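PDB 2G3A: acetyltransferase, which transfers the acetyl group of acetyl-CoA to an acceptor substrate, preferring glucosamine 6-phosphate or dopamine, and releases CoA and the acetylated product. Local coordinates for residues 74-79 with 110-115. Sequence-based numbering, arbitrary orientation.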
loop_
_atom_site.group_PDB
_atom_site.type_symbol
_atom_site.label_atom_id
_atom_site.label_comp_id
_atom_site.label_asym_id
_atom_site.label_seq_id
_atom_site.Cartn_x
_atom_site.Cartn_y
_atom_site.Cartn_z
ATOM N N GLY A 74 -13.189 8.055 4.061
ATOM C CA GLY A 74 -13.890 7.557 5.242
ATOM C C GLY A 74 -13.174 6.477 6.027
ATOM O O GLY A 74 -13.720 5.974 7.002
ATOM N N TRP A 75 -11.959 6.118 5.603
ATOM C CA TRP A 75 -11.221 5.013 6.230
ATOM C C TRP A 75 -9.812 5.396 6.622
ATOM O O TRP A 75 -9.123 6.107 5.885
ATOM C CB TRP A 75 -11.182 3.782 5.308
ATOM C CG TRP A 75 -12.522 3.069 5.243
ATOM C CD1 TRP A 75 -13.644 3.478 4.570
ATOM C CD2 TRP A 75 -12.871 1.851 5.906
ATOM N NE1 TRP A 75 -14.674 2.579 4.776
ATOM C CE2 TRP A 75 -14.218 1.563 5.575
ATOM C CE3 TRP A 75 -12.164 0.950 6.715
ATOM C CZ2 TRP A 75 -14.878 0.416 6.044
ATOM C CZ3 TRP A 75 -12.814 -0.193 7.170
ATOM C CH2 TRP A 75 -14.162 -0.442 6.844
ATOM N N LEU A 76 -9.410 4.928 7.808
ATOM C CA LEU A 76 -8.023 4.974 8.261
ATOM C C LEU A 76 -7.220 3.790 7.713
ATOM O O LEU A 76 -7.645 2.635 7.821
ATOM C CB LEU A 76 -7.962 4.949 9.795
ATOM C CG LEU A 76 -6.592 4.688 10.435
ATOM C CD1 LEU A 76 -5.603 5.817 10.181
ATOM C CD2 LEU A 76 -6.730 4.416 11.950
ATOM N N TYR A 77 -6.085 4.093 7.091
ATOM C CA TYR A 77 -5.110 3.064 6.705
ATOM C C TYR A 77 -3.879 3.268 7.575
ATOM O O TYR A 77 -3.308 4.372 7.612
ATOM C CB TYR A 77 -4.721 3.134 5.215
ATOM C CG TYR A 77 -3.649 2.092 4.850
ATOM C CD1 TYR A 77 -3.844 0.751 5.149
ATOM C CD2 TYR A 77 -2.418 2.467 4.263
ATOM C CE1 TYR A 77 -2.870 -0.220 4.850
ATOM C CE2 TYR A 77 -1.423 1.491 3.963
ATOM C CZ TYR A 77 -1.667 0.152 4.266
ATOM O OH TYR A 77 -0.732 -0.846 3.984
ATOM N N VAL A 78 -3.493 2.218 8.293
ATOM C CA VAL A 78 -2.249 2.220 9.052
ATOM C C VAL A 78 -1.187 1.589 8.158
ATOM O O VAL A 78 -1.279 0.407 7.808
ATOM C CB VAL A 78 -2.377 1.455 10.397
ATOM C CG1 VAL A 78 -1.009 1.321 11.098
ATOM C CG2 VAL A 78 -3.398 2.139 11.315
ATOM N N GLN A 79 -0.193 2.390 7.773
ATOM C CA GLN A 79 0.859 1.939 6.862
ATOM C C GLN A 79 2.068 1.317 7.575
ATOM O O GLN A 79 2.579 0.262 7.158
ATOM C CB GLN A 79 1.338 3.112 5.992
ATOM C CG GLN A 79 2.348 2.719 4.918
ATOM C CD GLN A 79 3.200 3.897 4.463
ATOM O OE1 GLN A 79 2.819 5.063 4.628
ATOM N NE2 GLN A 79 4.362 3.598 3.891
HETATM N N MSE A 110 -15.315 5.835 9.152
HETATM C CA MSE A 110 -16.204 4.701 9.361
HETATM C C MSE A 110 -15.472 3.432 9.794
HETATM O O MSE A 110 -16.084 2.457 10.225
HETATM C CB MSE A 110 -16.908 4.386 8.040
HETATM C CG MSE A 110 -17.842 5.461 7.526
HETATM SE SE MSE A 110 -18.225 5.051 5.642
HETATM C CE MSE A 110 -18.955 3.352 5.880
ATOM N N GLY A 111 -14.159 3.420 9.640
ATOM C CA GLY A 111 -13.392 2.216 9.947
ATOM C C GLY A 111 -11.906 2.355 9.660
ATOM O O GLY A 111 -11.439 3.402 9.168
ATOM N N ALA A 112 -11.162 1.302 9.962
ATOM C CA ALA A 112 -9.704 1.281 9.750
ATOM C C ALA A 112 -9.341 0.010 9.023
ATOM O O ALA A 112 -10.024 -1.011 9.148
ATOM C CB ALA A 112 -8.958 1.330 11.114
ATOM N N TYR A 113 -8.250 0.040 8.275
ATOM C CA TYR A 113 -7.682 -1.217 7.808
ATOM C C TYR A 113 -6.169 -1.241 7.915
ATOM O O TYR A 113 -5.506 -0.204 8.065
ATOM C CB TYR A 113 -8.210 -1.608 6.402
ATOM C CG TYR A 113 -7.713 -0.737 5.264
ATOM C CD1 TYR A 113 -6.804 -1.241 4.326
ATOM C CD2 TYR A 113 -8.178 0.574 5.097
ATOM C CE1 TYR A 113 -6.347 -0.445 3.267
ATOM C CE2 TYR A 113 -7.743 1.364 4.039
ATOM C CZ TYR A 113 -6.831 0.849 3.127
ATOM O OH TYR A 113 -6.396 1.645 2.077
ATOM N N ILE A 114 -5.632 -2.451 7.821
ATOM C CA ILE A 114 -4.252 -2.709 8.155
ATOM C C ILE A 114 -3.799 -3.995 7.472
ATOM O O ILE A 114 -4.619 -4.844 7.111
ATOM C CB ILE A 114 -4.069 -2.758 9.715
ATOM C CG1 ILE A 114 -2.614 -2.535 10.118
ATOM C CG2 ILE A 114 -4.597 -4.089 10.297
ATOM C CD1 ILE A 114 -2.460 -2.088 11.619
ATOM N N ASP A 115 -2.492 -4.138 7.269
ATOM C CA ASP A 115 -1.992 -5.402 6.718
ATOM C C ASP A 115 -0.664 -5.796 7.352
ATOM O O ASP A 115 0.018 -4.961 7.927
ATOM C CB ASP A 115 -1.883 -5.318 5.199
ATOM C CG ASP A 115 -1.119 -4.102 4.754
ATOM O OD1 ASP A 115 0.089 -4.072 4.993
ATOM O OD2 ASP A 115 -1.734 -3.181 4.192
HETATM O O HOH W 1 -0.330 -1.968 7.653
#
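Y77 carries its ring trans to the backbone N (chi1 177°), while D115 holds its carboxylate between the backbone N and the carbonyl carbon (chi1 51°); these two settings bring the phenol OH of Y77 to D115 OD2 at 2.5 Å. The hydroxyl donates to the syn lone pair of OD2, which lies at the edge of the tyrosine ring and in its plane. Y113 slants across the same ring: Y77 CD1 sits over one face of Y113, 3.4 Å from Y113 CE1, with the planes 31° apart, an oblique aromatic contact. The indole of W75 leans across the chain, putting CE3 3.3 Å from G111 C, and G111 CA makes a CH-pi contact over the six-membered ring. W75 NE1 is satisfied by P138 O of the second subunit, placing this face of the sheet at the dimer interface. The backbones run parallel, as the bonds L76 N to G111 O, Y113 N to L76 O (2.7 Å) and V78 N to Y113 O (3.2 Å) establish. Strands 75-82 and 111-116 are joined through helix 92-106, the beta-alpha-beta unit of the GNAT fold. On the helix-covered face, L76 CD2 meets A112 CB at 3.9 Å, and L76 also packs on A100 and A104. V78 and I114 lie side by side, with CG1 against CD1; I114 also approaches Y125, a CoA-binding residue by similarity. Towards the C-terminal ends of the segments, where direct backbone pairing gives way, one water bridges V78 O (2.6 Å) and D115 N.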